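PDB 7BZV: 2-aminomuconic 6-semialdehyde dehydrogenase from Pseudomonas sp., which catalyses the NAD+-dependent oxidation of 2-aminomuconic 6-semialdehyde in the meta-cleavage pathway of 2-aminophenol catabolism, and depends on its tetrameric assembly to bind the cofactor. Local coordinates for residues G55-T60 and G197-V202; W68-A73 and F113-A118; V316-E321 and G362-N367; K3-F8 and V30-H35. One frame throughout, in Å; residues are numbered along the deposited sequence.

Contact 1: residues G55-T60 and G197-V202; sequences GEWGRT and GIPPGV
The W57 indole meets V202 over one face, and this CH-pi contact is the centre of the junction. V202 CG1 stands 3.7 Å from the centroid of the five-membered ring, 13° off its normal, while V202 CG2 lies 3.4 Å from W57 CG near the root of the ring. With its first torsion at -165°, W57 holds CG opposite its own N, and the indole reaches out toward the 197-202 loop. The remaining contacts are apolar and come obliquely to the benzene half: I198 CD1 at 4.0 Å from W57 CZ3, and P199 CD at 3.9 Å from W57 CE3. At the solvent side the extended E56 chain crosses P199, its CD 3.9 Å from P199 CG. Polar bonds stay within or outside the pair: W57 NE1 donates to N172 O, and T60 OG1 is 2.8 Å from W57 O, an oxygen that also accepts from T60 N. G197 sits at the C-prime position of the Schellman motif ending helix 184-196, so the chain turns straight into the hydrophobic I198-P199 pair. Across the two loops, cohesion is therefore by shape and dispersion, with the indole N-H satisfied by the backbone oxygen of N172, outside both loops.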
loop_
_atom_site.group_PDB
_atom_site.type_symbol
_atom_site.label_atom_id
_atom_site.label_comp_id
_atom_site.label_asym_id
_atom_site.label_seq_id
_atom_site.Cartn_x
_atom_site.Cartn_y
_atom_site.Cartn_z
ATOM N N GLY B 55 -15.027 26.914 11.558
ATOM C CA GLY B 55 -14.225 27.365 12.675
ATOM C C GLY B 55 -13.032 26.479 12.981
ATOM O O GLY B 55 -12.442 25.884 12.076
ATOM N N GLU B 56 -12.705 26.397 14.275
ATOM C CA GLU B 56 -11.547 25.668 14.776
ATOM C C GLU B 56 -11.456 24.254 14.205
ATOM O O GLU B 56 -10.390 23.829 13.762
ATOM C CB GLU B 56 -11.614 25.603 16.305
ATOM C CG GLU B 56 -10.394 24.942 16.954
ATOM C CD GLU B 56 -10.436 24.938 18.484
ATOM O OE1 GLU B 56 -11.167 25.739 19.062
ATOM O OE2 GLU B 56 -9.721 24.133 19.121
ATOM N N TRP B 57 -12.561 23.500 14.228
ATOM C CA TRP B 57 -12.512 22.107 13.770
ATOM C C TRP B 57 -12.085 22.026 12.306
ATOM O O TRP B 57 -11.320 21.131 11.917
ATOM C CB TRP B 57 -13.875 21.440 13.973
ATOM C CG TRP B 57 -13.822 19.908 13.865
ATOM C CD1 TRP B 57 -14.419 19.134 12.919
ATOM C CD2 TRP B 57 -13.135 19.005 14.740
ATOM N NE1 TRP B 57 -14.129 17.817 13.129
ATOM C CE2 TRP B 57 -13.368 17.706 14.261
ATOM C CE3 TRP B 57 -12.369 19.169 15.898
ATOM C CZ2 TRP B 57 -12.859 16.571 14.893
ATOM C CZ3 TRP B 57 -11.866 18.045 16.529
ATOM C CH2 TRP B 57 -12.110 16.764 16.027
ATOM N N GLY B 58 -12.561 22.966 11.486
ATOM C CA GLY B 58 -12.238 22.992 10.076
ATOM C C GLY B 58 -10.798 23.315 9.812
ATOM O O GLY B 58 -10.309 23.071 8.710
ATOM N N ARG B 59 -10.104 23.847 10.804
ATOM C CA ARG B 59 -8.698 24.152 10.665
ATOM C C ARG B 59 -7.800 23.130 11.354
ATOM O O ARG B 59 -6.591 23.335 11.377
ATOM C CB ARG B 59 -8.398 25.552 11.229
ATOM C CG ARG B 59 -9.092 26.690 10.488
ATOM C CD ARG B 59 -8.741 28.060 11.059
ATOM N NE ARG B 59 -8.895 28.165 12.516
ATOM C CZ ARG B 59 -9.969 28.672 13.119
ATOM N NH1 ARG B 59 -10.995 29.115 12.394
ATOM N NH2 ARG B 59 -10.021 28.748 14.450
ATOM N N THR B 60 -8.345 22.062 11.945
ATOM C CA THR B 60 -7.482 21.080 12.602
ATOM C C THR B 60 -6.607 20.360 11.588
ATOM O O THR B 60 -7.030 20.066 10.469
ATOM C CB THR B 60 -8.284 20.021 13.358
ATOM O OG1 THR B 60 -9.180 19.376 12.450
ATOM C CG2 THR B 60 -9.044 20.667 14.528
ATOM N N GLY B 197 -13.153 19.242 25.412
ATOM C CA GLY B 197 -13.103 20.498 24.705
ATOM C C GLY B 197 -13.326 20.422 23.215
ATOM O O GLY B 197 -12.933 21.354 22.507
ATOM N N ILE B 198 -13.942 19.358 22.714
ATOM C CA ILE B 198 -14.298 19.299 21.301
ATOM C C ILE B 198 -15.097 20.558 20.962
ATOM O O ILE B 198 -16.040 20.902 21.679
ATOM C CB ILE B 198 -15.087 18.017 20.990
ATOM C CG1 ILE B 198 -14.178 16.786 21.124
ATOM C CG2 ILE B 198 -15.742 18.114 19.621
ATOM C CD1 ILE B 198 -13.148 16.637 20.006
ATOM N N PRO B 199 -14.777 21.270 19.884
ATOM C CA PRO B 199 -15.477 22.512 19.606
ATOM C C PRO B 199 -16.997 22.290 19.468
ATOM O O PRO B 199 -17.421 21.235 18.978
ATOM C CB PRO B 199 -14.858 22.984 18.290
ATOM C CG PRO B 199 -13.466 22.469 18.371
ATOM C CD PRO B 199 -13.596 21.107 19.014
ATOM N N PRO B 200 -17.784 23.253 19.906
ATOM C CA PRO B 200 -19.246 23.083 19.772
ATOM C C PRO B 200 -19.645 22.980 18.307
ATOM O O PRO B 200 -19.035 23.595 17.426
ATOM C CB PRO B 200 -19.822 24.343 20.445
ATOM C CG PRO B 200 -18.697 25.341 20.469
ATOM C CD PRO B 200 -17.420 24.516 20.567
ATOM N N GLY B 201 -20.659 22.165 18.051
ATOM C CA GLY B 201 -21.103 21.860 16.715
ATOM C C GLY B 201 -20.426 20.655 16.092
ATOM O O GLY B 201 -20.960 20.094 15.127
ATOM N N VAL B 202 -19.264 20.249 16.618
ATOM C CA VAL B 202 -18.562 19.092 16.056
ATOM C C VAL B 202 -19.317 17.807 16.366
ATOM O O VAL B 202 -19.502 16.956 15.491
ATOM C CB VAL B 202 -17.115 19.012 16.567
ATOM C CG1 VAL B 202 -16.448 17.687 16.079
ATOM C CG2 VAL B 202 -16.363 20.224 16.109
#

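Contact 2: residues W68-A73 and F113-A118; sequences WLRRIA and FADILA
An antiparallel helix pair, 62-78 against 95-119, meets here through L69 and R70 on one side and A114 and D115 on the other. The axes of the two short segments approach to 9.7 Å, with their directions 169° apart. L69 and A114 form the close apolar core: L69 CB is 3.9 Å from A114 CB, and the branch L69 CD1 reaches A114 CA at 3.7 Å, with L117 CD2 farther along. Beside it, R70 runs extended from CG to NE across the small A114 methyl, NE 3.8 Å from A114 CB, to put its guanidinium by the acid. R70 NH2 bonds to D115 OD1 at 2.9 Å, in the guanidinium plane and nearly end-on to the C-O bond, as part of a salt bridge; one water links R70 NE to the same oxygen. Although the CB of D115 points away from helix 62-78, its first torsion (-67°) swings the carboxylate back. The helix pair is also a subunit interface of the tetramer: D115 OD1 is salt-bridged to R70 of the second subunit as well, and R70 to D115 of that subunit, so two arginines and two carboxylates interlock. Replacing R70 by a methionine is likely to leave D115 without its arginine partners, the one in its own chain and the one across the interface, and to free the bridging water. F113, behind this seam, packs on helices 156-169 and 468-474.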
loop_
_atom_site.group_PDB
_atom_site.type_symbol
_atom_site.label_atom_id
_atom_site.label_comp_id
_atom_site.label_asym_id
_atom_site.label_seq_id
_atom_site.Cartn_x
_atom_site.Cartn_y
_atom_site.Cartn_z
ATOM N N TRP B 68 -7.009 14.586 19.520
ATOM C CA TRP B 68 -8.384 14.687 20.010
ATOM C C TRP B 68 -8.978 13.304 20.222
ATOM O O TRP B 68 -9.604 13.032 21.249
ATOM C CB TRP B 68 -9.252 15.469 19.016
ATOM C CG TRP B 68 -9.180 16.966 19.072
ATOM C CD1 TRP B 68 -8.782 17.805 18.065
ATOM C CD2 TRP B 68 -9.555 17.798 20.162
ATOM N NE1 TRP B 68 -8.855 19.112 18.479
ATOM C CE2 TRP B 68 -9.346 19.139 19.756
ATOM C CE3 TRP B 68 -10.047 17.544 21.443
ATOM C CZ2 TRP B 68 -9.614 20.218 20.583
ATOM C CZ3 TRP B 68 -10.314 18.615 22.261
ATOM C CH2 TRP B 68 -10.082 19.934 21.836
ATOM N N LEU B 69 -8.783 12.405 19.239
ATOM C CA LEU B 69 -9.362 11.067 19.335
ATOM C C LEU B 69 -8.822 10.347 20.562
ATOM O O LEU B 69 -9.550 9.613 21.237
ATOM C CB LEU B 69 -9.054 10.240 18.074
ATOM C CG LEU B 69 -9.719 10.731 16.789
ATOM C CD1 LEU B 69 -9.101 9.970 15.602
ATOM C CD2 LEU B 69 -11.179 10.522 16.831
ATOM N N ARG B 70 -7.534 10.537 20.852
ATOM C CA ARG B 70 -6.939 9.915 22.030
ATOM C C ARG B 70 -7.421 10.582 23.320
ATOM O O ARG B 70 -7.622 9.906 24.331
ATOM C CB ARG B 70 -5.415 9.956 21.899
ATOM C CG ARG B 70 -4.899 8.956 20.889
ATOM C CD ARG B 70 -3.396 9.157 20.524
ATOM N NE ARG B 70 -2.946 8.169 19.546
ATOM C CZ ARG B 70 -1.807 8.253 18.856
ATOM N NH1 ARG B 70 -0.970 9.279 19.034
ATOM N NH2 ARG B 70 -1.504 7.312 17.994
ATOM N N ARG B 71 -7.613 11.907 23.312
ATOM C CA ARG B 71 -8.142 12.569 24.507
ATOM C C ARG B 71 -9.559 12.103 24.791
ATOM O O ARG B 71 -9.932 11.900 25.953
ATOM C CB ARG B 71 -8.094 14.084 24.336
ATOM C CG ARG B 71 -6.711 14.579 23.964
ATOM C CD ARG B 71 -6.304 15.758 24.799
ATOM N NE ARG B 71 -6.890 17.003 24.313
ATOM C CZ ARG B 71 -7.792 17.717 24.975
ATOM N NH1 ARG B 71 -8.225 17.309 26.165
ATOM N NH2 ARG B 71 -8.254 18.846 24.449
ATOM N N ILE B 72 -10.357 11.906 23.737
ATOM C CA ILE B 72 -11.688 11.333 23.904
ATOM C C ILE B 72 -11.606 9.948 24.532
ATOM O O ILE B 72 -12.322 9.635 25.493
ATOM C CB ILE B 72 -12.436 11.282 22.560
ATOM C CG1 ILE B 72 -12.853 12.688 22.140
ATOM C CG2 ILE B 72 -13.628 10.316 22.671
ATOM C CD1 ILE B 72 -13.225 12.836 20.636
ATOM N N ALA B 73 -10.759 9.085 23.974
ATOM C CA ALA B 73 -10.638 7.738 24.508
ATOM C C ALA B 73 -10.162 7.756 25.961
ATOM O O ALA B 73 -10.648 6.975 26.783
ATOM C CB ALA B 73 -9.682 6.909 23.652
ATOM N N PHE B 113 -8.595 4.202 15.335
ATOM C CA PHE B 113 -8.644 5.166 14.234
ATOM C C PHE B 113 -7.682 6.319 14.448
ATOM O O PHE B 113 -7.254 6.936 13.466
ATOM C CB PHE B 113 -10.093 5.651 13.991
ATOM C CG PHE B 113 -10.893 4.644 13.235
ATOM C CD1 PHE B 113 -10.575 4.377 11.920
ATOM C CD2 PHE B 113 -11.851 3.869 13.866
ATOM C CE1 PHE B 113 -11.224 3.390 11.212
ATOM C CE2 PHE B 113 -12.520 2.862 13.159
ATOM C CZ PHE B 113 -12.200 2.627 11.835
ATOM N N ALA B 114 -7.323 6.639 15.690
ATOM C CA ALA B 114 -6.237 7.595 15.861
ATOM C C ALA B 114 -4.940 7.084 15.213
ATOM O O ALA B 114 -4.242 7.837 14.518
ATOM C CB ALA B 114 -6.041 7.881 17.346
ATOM N N ASP B 115 -4.602 5.806 15.443
ATOM C CA ASP B 115 -3.414 5.198 14.846
ATOM C C ASP B 115 -3.506 5.186 13.325
ATOM O O ASP B 115 -2.544 5.540 12.631
ATOM C CB ASP B 115 -3.225 3.750 15.356
ATOM C CG ASP B 115 -2.880 3.659 16.826
ATOM O OD1 ASP B 115 -2.471 4.655 17.463
ATOM O OD2 ASP B 115 -3.065 2.569 17.387
ATOM N N ILE B 116 -4.654 4.769 12.782
ATOM C CA ILE B 116 -4.826 4.721 11.324
ATOM C C ILE B 116 -4.668 6.098 10.706
ATOM O O ILE B 116 -4.011 6.275 9.677
ATOM C CB ILE B 116 -6.197 4.135 10.969
ATOM C CG1 ILE B 116 -6.104 2.643 11.279
ATOM C CG2 ILE B 116 -6.548 4.361 9.488
ATOM C CD1 ILE B 116 -7.364 1.998 11.645
ATOM N N LEU B 117 -5.252 7.107 11.340
ATOM C CA LEU B 117 -5.110 8.473 10.833
ATOM C C LEU B 117 -3.669 8.925 10.910
ATOM O O LEU B 117 -3.154 9.546 9.975
ATOM C CB LEU B 117 -6.003 9.423 11.632
ATOM C CG LEU B 117 -5.986 10.910 11.242
ATOM C CD1 LEU B 117 -6.386 11.118 9.789
ATOM C CD2 LEU B 117 -6.905 11.711 12.227
ATOM N N ALA B 118 -2.987 8.586 12.002
ATOM C CA ALA B 118 -1.620 9.066 12.170
ATOM C C ALA B 118 -0.710 8.585 11.050
ATOM O O ALA B 118 0.185 9.323 10.625
ATOM C CB ALA B 118 -1.059 8.624 13.529
HETATM O O HOH W 1 -4.061 5.529 19.492
#

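Contact 3: residues V316-E321 and G362-N367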
loop_
_atom_site.group_PDB
_atom_site.type_symbol
_atom_site.label_atom_id
_atom_site.label_comp_id
_atom_site.label_asym_id
_atom_site.label_seq_id
_atom_site.Cartn_x
_atom_site.Cartn_y
_atom_site.Cartn_z
ATOM N N VAL B 316 -28.308 -17.724 33.155
ATOM C CA VAL B 316 -29.278 -16.695 32.781
ATOM C C VAL B 316 -29.812 -16.098 34.082
ATOM O O VAL B 316 -30.681 -16.679 34.739
ATOM C CB VAL B 316 -30.413 -17.284 31.935
ATOM C CG1 VAL B 316 -31.342 -16.176 31.425
ATOM C CG2 VAL B 316 -29.832 -18.101 30.813
ATOM N N ASP B 317 -29.312 -14.940 34.484
ATOM C CA ASP B 317 -29.584 -14.488 35.851
ATOM C C ASP B 317 -29.320 -12.996 35.925
ATOM O O ASP B 317 -29.061 -12.352 34.907
ATOM C CB ASP B 317 -28.701 -15.226 36.858
ATOM C CG ASP B 317 -29.400 -15.493 38.180
ATOM O OD1 ASP B 317 -29.954 -14.561 38.818
ATOM O OD2 ASP B 317 -29.379 -16.664 38.581
ATOM N N TRP B 318 -29.330 -12.458 37.142
ATOM C CA TRP B 318 -29.012 -11.064 37.410
ATOM C C TRP B 318 -27.818 -10.592 36.594
ATOM O O TRP B 318 -26.714 -11.132 36.756
ATOM C CB TRP B 318 -28.682 -10.870 38.884
ATOM C CG TRP B 318 -29.878 -10.930 39.762
ATOM C CD1 TRP B 318 -30.178 -11.890 40.686
ATOM C CD2 TRP B 318 -30.941 -9.989 39.799
ATOM N NE1 TRP B 318 -31.379 -11.600 41.296
ATOM C CE2 TRP B 318 -31.862 -10.433 40.771
ATOM C CE3 TRP B 318 -31.212 -8.811 39.105
ATOM C CZ2 TRP B 318 -33.026 -9.740 41.059
ATOM C CZ3 TRP B 318 -32.364 -8.126 39.394
ATOM C CH2 TRP B 318 -33.258 -8.586 40.370
ATOM N N PRO B 319 -27.978 -9.577 35.733
ATOM C CA PRO B 319 -26.844 -9.169 34.876
ATOM C C PRO B 319 -25.668 -8.589 35.626
ATOM O O PRO B 319 -24.534 -8.650 35.127
ATOM C CB PRO B 319 -27.478 -8.133 33.935
ATOM C CG PRO B 319 -28.887 -8.612 33.752
ATOM C CD PRO B 319 -29.259 -9.069 35.204
ATOM N N HIS B 320 -25.889 -8.028 36.813
ATOM C CA HIS B 320 -24.786 -7.429 37.548
ATOM C C HIS B 320 -23.893 -8.462 38.220
ATOM O O HIS B 320 -22.816 -8.094 38.685
ATOM C CB HIS B 320 -25.312 -6.451 38.592
ATOM C CG HIS B 320 -26.199 -7.088 39.608
ATOM N ND1 HIS B 320 -27.549 -7.258 39.403
ATOM C CD2 HIS B 320 -25.922 -7.642 40.812
ATOM C CE1 HIS B 320 -28.074 -7.863 40.454
ATOM N NE2 HIS B 320 -27.105 -8.119 41.318
ATOM N N GLU B 321 -24.294 -9.731 38.281
ATOM C CA GLU B 321 -23.447 -10.754 38.891
ATOM C C GLU B 321 -22.348 -11.172 37.927
ATOM O O GLU B 321 -22.590 -11.362 36.729
ATOM C CB GLU B 321 -24.272 -11.971 39.307
ATOM C CG GLU B 321 -25.060 -11.697 40.611
ATOM C CD GLU B 321 -26.078 -12.778 40.975
ATOM O OE1 GLU B 321 -25.878 -13.957 40.619
ATOM O OE2 GLU B 321 -27.067 -12.448 41.655
ATOM N N GLY B 362 -39.635 -15.511 39.705
ATOM C CA GLY B 362 -40.397 -15.304 40.918
ATOM C C GLY B 362 -40.221 -13.945 41.547
ATOM O O GLY B 362 -40.500 -13.784 42.741
ATOM N N ASP B 363 -39.760 -12.957 40.788
ATOM C CA ASP B 363 -39.585 -11.619 41.328
ATOM C C ASP B 363 -39.863 -10.613 40.211
ATOM O O ASP B 363 -40.489 -10.946 39.199
ATOM C CB ASP B 363 -38.190 -11.489 41.967
ATOM C CG ASP B 363 -37.051 -11.867 41.008
ATOM O OD1 ASP B 363 -37.119 -11.530 39.807
ATOM O OD2 ASP B 363 -36.075 -12.484 41.466
ATOM N N GLU B 364 -39.438 -9.365 40.426
ATOM C CA GLU B 364 -39.693 -8.282 39.485
ATOM C C GLU B 364 -39.109 -8.567 38.098
ATOM O O GLU B 364 -39.584 -8.010 37.100
ATOM C CB GLU B 364 -39.108 -6.986 40.056
ATOM C CG GLU B 364 -37.579 -6.996 40.231
ATOM C CD GLU B 364 -37.116 -7.408 41.629
ATOM O OE1 GLU B 364 -36.056 -6.913 42.081
ATOM O OE2 GLU B 364 -37.802 -8.232 42.273
ATOM N N ARG B 365 -38.100 -9.431 38.011
ATOM C CA ARG B 365 -37.510 -9.752 36.713
ATOM C C ARG B 365 -38.554 -10.311 35.769
ATOM O O ARG B 365 -38.359 -10.271 34.556
ATOM C CB ARG B 365 -36.376 -10.772 36.866
ATOM C CG ARG B 365 -35.095 -10.193 37.438
ATOM C CD ARG B 365 -34.038 -11.273 37.617
ATOM N NE ARG B 365 -34.155 -11.973 38.897
ATOM C CZ ARG B 365 -33.369 -12.980 39.258
ATOM N NH1 ARG B 365 -32.421 -13.401 38.427
ATOM N NH2 ARG B 365 -33.523 -13.559 40.442
ATOM N N ASP B 366 -39.662 -10.831 36.292
ATOM C CA ASP B 366 -40.666 -11.403 35.404
ATOM C C ASP B 366 -41.461 -10.338 34.654
ATOM O O ASP B 366 -42.175 -10.684 33.706
ATOM C CB ASP B 366 -41.596 -12.317 36.205
ATOM C CG ASP B 366 -40.868 -13.540 36.763
ATOM O OD1 ASP B 366 -40.101 -14.169 36.005
ATOM O OD2 ASP B 366 -41.064 -13.883 37.958
ATOM N N ASN B 367 -41.376 -9.066 35.055
ATOM C CA ASN B 367 -41.902 -7.992 34.226
ATOM C C ASN B 367 -40.868 -7.491 33.231
ATOM O O ASN B 367 -41.158 -6.555 32.482
ATOM C CB ASN B 367 -42.399 -6.824 35.080
ATOM C CG ASN B 367 -43.484 -7.247 36.065
ATOM O OD1 ASN B 367 -44.379 -8.039 35.737
ATOM N ND2 ASN B 367 -43.412 -6.717 37.268
#
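R365 lies flat on the indole of W318, a cation-pi stack with the guanidinium and ring planes 21° apart. R365 CZ is 3.4 Å from the centroid of the five-membered ring, and the methylene R365 CD stands over the six-membered ring, 3.7 Å from its centroid. The bend at the third torsion of R365 (-86°) lets aliphatic chain and charged head follow the same ring face. R365 NH2 and W318 NE1 are both donors and make no bond, so their closeness reflects the stack alone. At the ring edge, E364 OE1 comes 3.7 Å from W318 CH2.

The salt bridges fix the guanidinium in this pose. On one side R365 NE and NH2 grip the D363 carboxylate side-on, NH2 to D363 OD2 at 3.0 Å, close to the guanidinium plane. On the other, R365 NH1 reaches D317 OD1 at 2.8 Å, from above the carboxylate plane; that oxygen also takes W318 N on its anti lone pair. D363 OD1 further accepts R365 N, an Asx turn that opens the 3-10 segment 364-367. A leucine in place of R365 is likely to strip D317 and D363 of their shared cation and take the stacked cation off the indole face.

W318 to E321 form a type I turn in the loop between helices 297-312 and 332-348, while 362-367 lies in the loop joining strands 351-354 and 374-377 at the margin of the seven-stranded sheet; R365 and V316 both touch W370, and the P319 backbone bonds to L95 at the start of helix 95-119.

Contact 4: residues K3-F8 and V30-H35; sequences KQYRNF and VVAVVH
The H35 imidazole has R6 CG over one face, 4.2 Å from the ring centroid, and Q4 OE1 and Y5 O at its edge; the Y5 ring meets the A32 methyl obliquely, CD2 to CB 3.5 Å. Both flat groups belong to a parallel strand pair, 3-9 beside 30-35, at the middle of a mixed four-stranded sheet whose outer strands are 12-14 and 19-23. The backbone ladder runs V33 N to K3 O, Y5 N to V33 O at 3.0 Å, and H35 N to Y5 O. The segments' strand axes cross at -36°, a clear twist.

Y5, A32 and V34 share one sheet face, which Y5 extends to P183 and T187 at the start of helix 184-196. Q4 and V33 occupy the other face, side by side and pointing the same way. The Q4 chain is folded back at its second torsion (-59°), which brings OE1 onto H35 NE2 at 2.7 Å; the amide stands almost perpendicular to the imidazole, and the bond uses a lone pair of OE1 in the carbonyl plane. Since H35 ND1 is engaged by S16 N, NE2 probably carries the ring proton. V31 and A32 form a classic beta bulge opposite D22 on strand 19-23.

Past the ladder, the N7 amide adds a side-chain bond to the end of strand 30-35: its OD1 takes H207 N, and its ND2, which also donates to V14 O, reaches H35 O at 2.9 Å from well above the carbonyl plane.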
loop_
_atom_site.group_PDB
_atom_site.type_symbol
_atom_site.label_atom_id
_atom_site.label_comp_id
_atom_site.label_asym_id
_atom_site.label_seq_id
_atom_site.Cartn_x
_atom_site.Cartn_y
_atom_site.Cartn_z
ATOM N N LYS B 3 -32.999 10.257 36.101
ATOM C CA LYS B 3 -32.032 10.711 35.116
ATOM C C LYS B 3 -32.717 11.328 33.904
ATOM O O LYS B 3 -33.705 10.797 33.389
ATOM C CB LYS B 3 -31.184 9.503 34.702
ATOM C CG LYS B 3 -29.671 9.715 34.485
ATOM C CD LYS B 3 -28.850 8.431 34.815
ATOM C CE LYS B 3 -29.594 7.154 34.399
ATOM N NZ LYS B 3 -28.860 5.870 34.675
ATOM N N GLN B 4 -32.183 12.460 33.453
ATOM C CA GLN B 4 -32.544 13.049 32.171
ATOM C C GLN B 4 -31.426 12.777 31.169
ATOM O O GLN B 4 -30.246 12.967 31.479
ATOM C CB GLN B 4 -32.771 14.560 32.270
ATOM C CG GLN B 4 -33.795 15.003 33.303
ATOM C CD GLN B 4 -35.168 14.418 33.046
ATOM O OE1 GLN B 4 -35.808 14.704 32.030
ATOM N NE2 GLN B 4 -35.621 13.581 33.961
ATOM N N TYR B 5 -31.803 12.323 29.985
ATOM C CA TYR B 5 -30.898 12.162 28.854
ATOM C C TYR B 5 -31.320 13.236 27.850
ATOM O O TYR B 5 -32.379 13.129 27.219
ATOM C CB TYR B 5 -30.975 10.731 28.311
ATOM C CG TYR B 5 -30.223 9.682 29.136
ATOM C CD1 TYR B 5 -29.001 9.970 29.729
ATOM C CD2 TYR B 5 -30.748 8.402 29.313
ATOM C CE1 TYR B 5 -28.308 9.002 30.462
ATOM C CE2 TYR B 5 -30.068 7.429 30.048
ATOM C CZ TYR B 5 -28.848 7.740 30.623
ATOM O OH TYR B 5 -28.154 6.790 31.357
ATOM N N ARG B 6 -30.532 14.305 27.765
ATOM C CA ARG B 6 -30.894 15.453 26.948
ATOM C C ARG B 6 -30.177 15.413 25.606
ATOM O O ARG B 6 -29.247 14.632 25.388
ATOM C CB ARG B 6 -30.570 16.760 27.671
ATOM C CG ARG B 6 -31.340 16.948 28.973
ATOM C CD ARG B 6 -30.825 18.129 29.788
ATOM N NE ARG B 6 -29.384 18.051 29.989
ATOM C CZ ARG B 6 -28.800 17.500 31.045
ATOM N NH1 ARG B 6 -29.547 16.986 32.017
ATOM N NH2 ARG B 6 -27.470 17.469 31.125
ATOM N N ASN B 7 -30.638 16.265 24.696
ATOM C CA ASN B 7 -29.938 16.483 23.444
ATOM C C ASN B 7 -28.724 17.383 23.675
ATOM O O ASN B 7 -28.641 18.108 24.672
ATOM C CB ASN B 7 -30.857 17.129 22.406
ATOM C CG ASN B 7 -32.140 16.367 22.201
ATOM O OD1 ASN B 7 -32.194 15.428 21.416
ATOM N ND2 ASN B 7 -33.200 16.787 22.895
ATOM N N PHE B 8 -27.782 17.339 22.726
ATOM C CA PHE B 8 -26.569 18.157 22.791
ATOM C C PHE B 8 -26.347 18.749 21.402
ATOM O O PHE B 8 -25.960 18.036 20.471
ATOM C CB PHE B 8 -25.386 17.308 23.282
ATOM C CG PHE B 8 -24.145 18.095 23.589
ATOM C CD1 PHE B 8 -24.082 18.921 24.692
ATOM C CD2 PHE B 8 -23.019 17.985 22.765
ATOM C CE1 PHE B 8 -22.937 19.661 24.968
ATOM C CE2 PHE B 8 -21.872 18.720 23.024
ATOM C CZ PHE B 8 -21.824 19.552 24.131
ATOM N N VAL B 30 -38.467 2.014 34.730
ATOM C CA VAL B 30 -37.917 3.193 34.070
ATOM C C VAL B 30 -36.585 3.540 34.726
ATOM O O VAL B 30 -36.467 3.518 35.953
ATOM C CB VAL B 30 -38.901 4.375 34.142
ATOM C CG1 VAL B 30 -38.252 5.622 33.586
ATOM C CG2 VAL B 30 -40.198 4.045 33.392
ATOM N N VAL B 31 -35.569 3.850 33.918
ATOM C CA VAL B 31 -34.275 4.265 34.454
ATOM C C VAL B 31 -33.866 5.659 34.006
ATOM O O VAL B 31 -32.909 6.215 34.567
ATOM C CB VAL B 31 -33.161 3.254 34.108
ATOM C CG1 VAL B 31 -33.407 1.938 34.816
ATOM C CG2 VAL B 31 -33.082 3.030 32.615
ATOM N N ALA B 32 -34.574 6.264 33.053
ATOM C CA ALA B 32 -34.332 7.644 32.650
ATOM C C ALA B 32 -35.503 8.095 31.790
ATOM O O ALA B 32 -36.303 7.282 31.326
ATOM C CB ALA B 32 -33.009 7.781 31.879
ATOM N N VAL B 33 -35.575 9.401 31.553
ATOM C CA VAL B 33 -36.455 9.921 30.518
ATOM C C VAL B 33 -35.631 10.751 29.537
ATOM O O VAL B 33 -34.635 11.391 29.893
ATOM C CB VAL B 33 -37.643 10.727 31.110
ATOM C CG1 VAL B 33 -37.169 11.700 32.147
ATOM C CG2 VAL B 33 -38.411 11.416 29.989
ATOM N N VAL B 34 -36.069 10.723 28.285
ATOM C CA VAL B 34 -35.283 11.149 27.139
ATOM C C VAL B 34 -36.039 12.237 26.401
ATOM O O VAL B 34 -37.246 12.111 26.180
ATOM C CB VAL B 34 -35.024 9.956 26.206
ATOM C CG1 VAL B 34 -33.936 10.294 25.152
ATOM C CG2 VAL B 34 -34.671 8.742 27.036
ATOM N N HIS B 35 -35.315 13.273 25.968
ATOM C CA HIS B 35 -35.913 14.460 25.372
ATOM C C HIS B 35 -35.831 14.370 23.861
ATOM O O HIS B 35 -34.735 14.413 23.289
ATOM C CB HIS B 35 -35.216 15.712 25.879
ATOM C CG HIS B 35 -35.325 15.892 27.360
ATOM N ND1 HIS B 35 -35.986 16.958 27.937
ATOM C CD2 HIS B 35 -34.877 15.130 28.383
ATOM C CE1 HIS B 35 -35.919 16.853 29.252
ATOM N NE2 HIS B 35 -35.254 15.752 29.549
#

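From the N terminus, contact 4 closes first: strand 3-9 and strand 30-35 enclose a short loop that carries strands 12-14 and 19-23. Contact 1 then opens at 55-60 and closes at 197-202, a span of 136 residues that is mostly helix, and contact 2, joining helices 62-78 and 95-119, closes wholly within it. The two touch: I198 CD1 packs on W68 CE3 at 3.5 Å, and W57 also meets W68. Contact 3 follows in series, tying the 316-321 loop to 362-367, remote from contact 1, with centres about 44 Å apart. It lies nearer contact 4, whose nearest atoms are about 9 Å away without touching. None of the four loops interlaces.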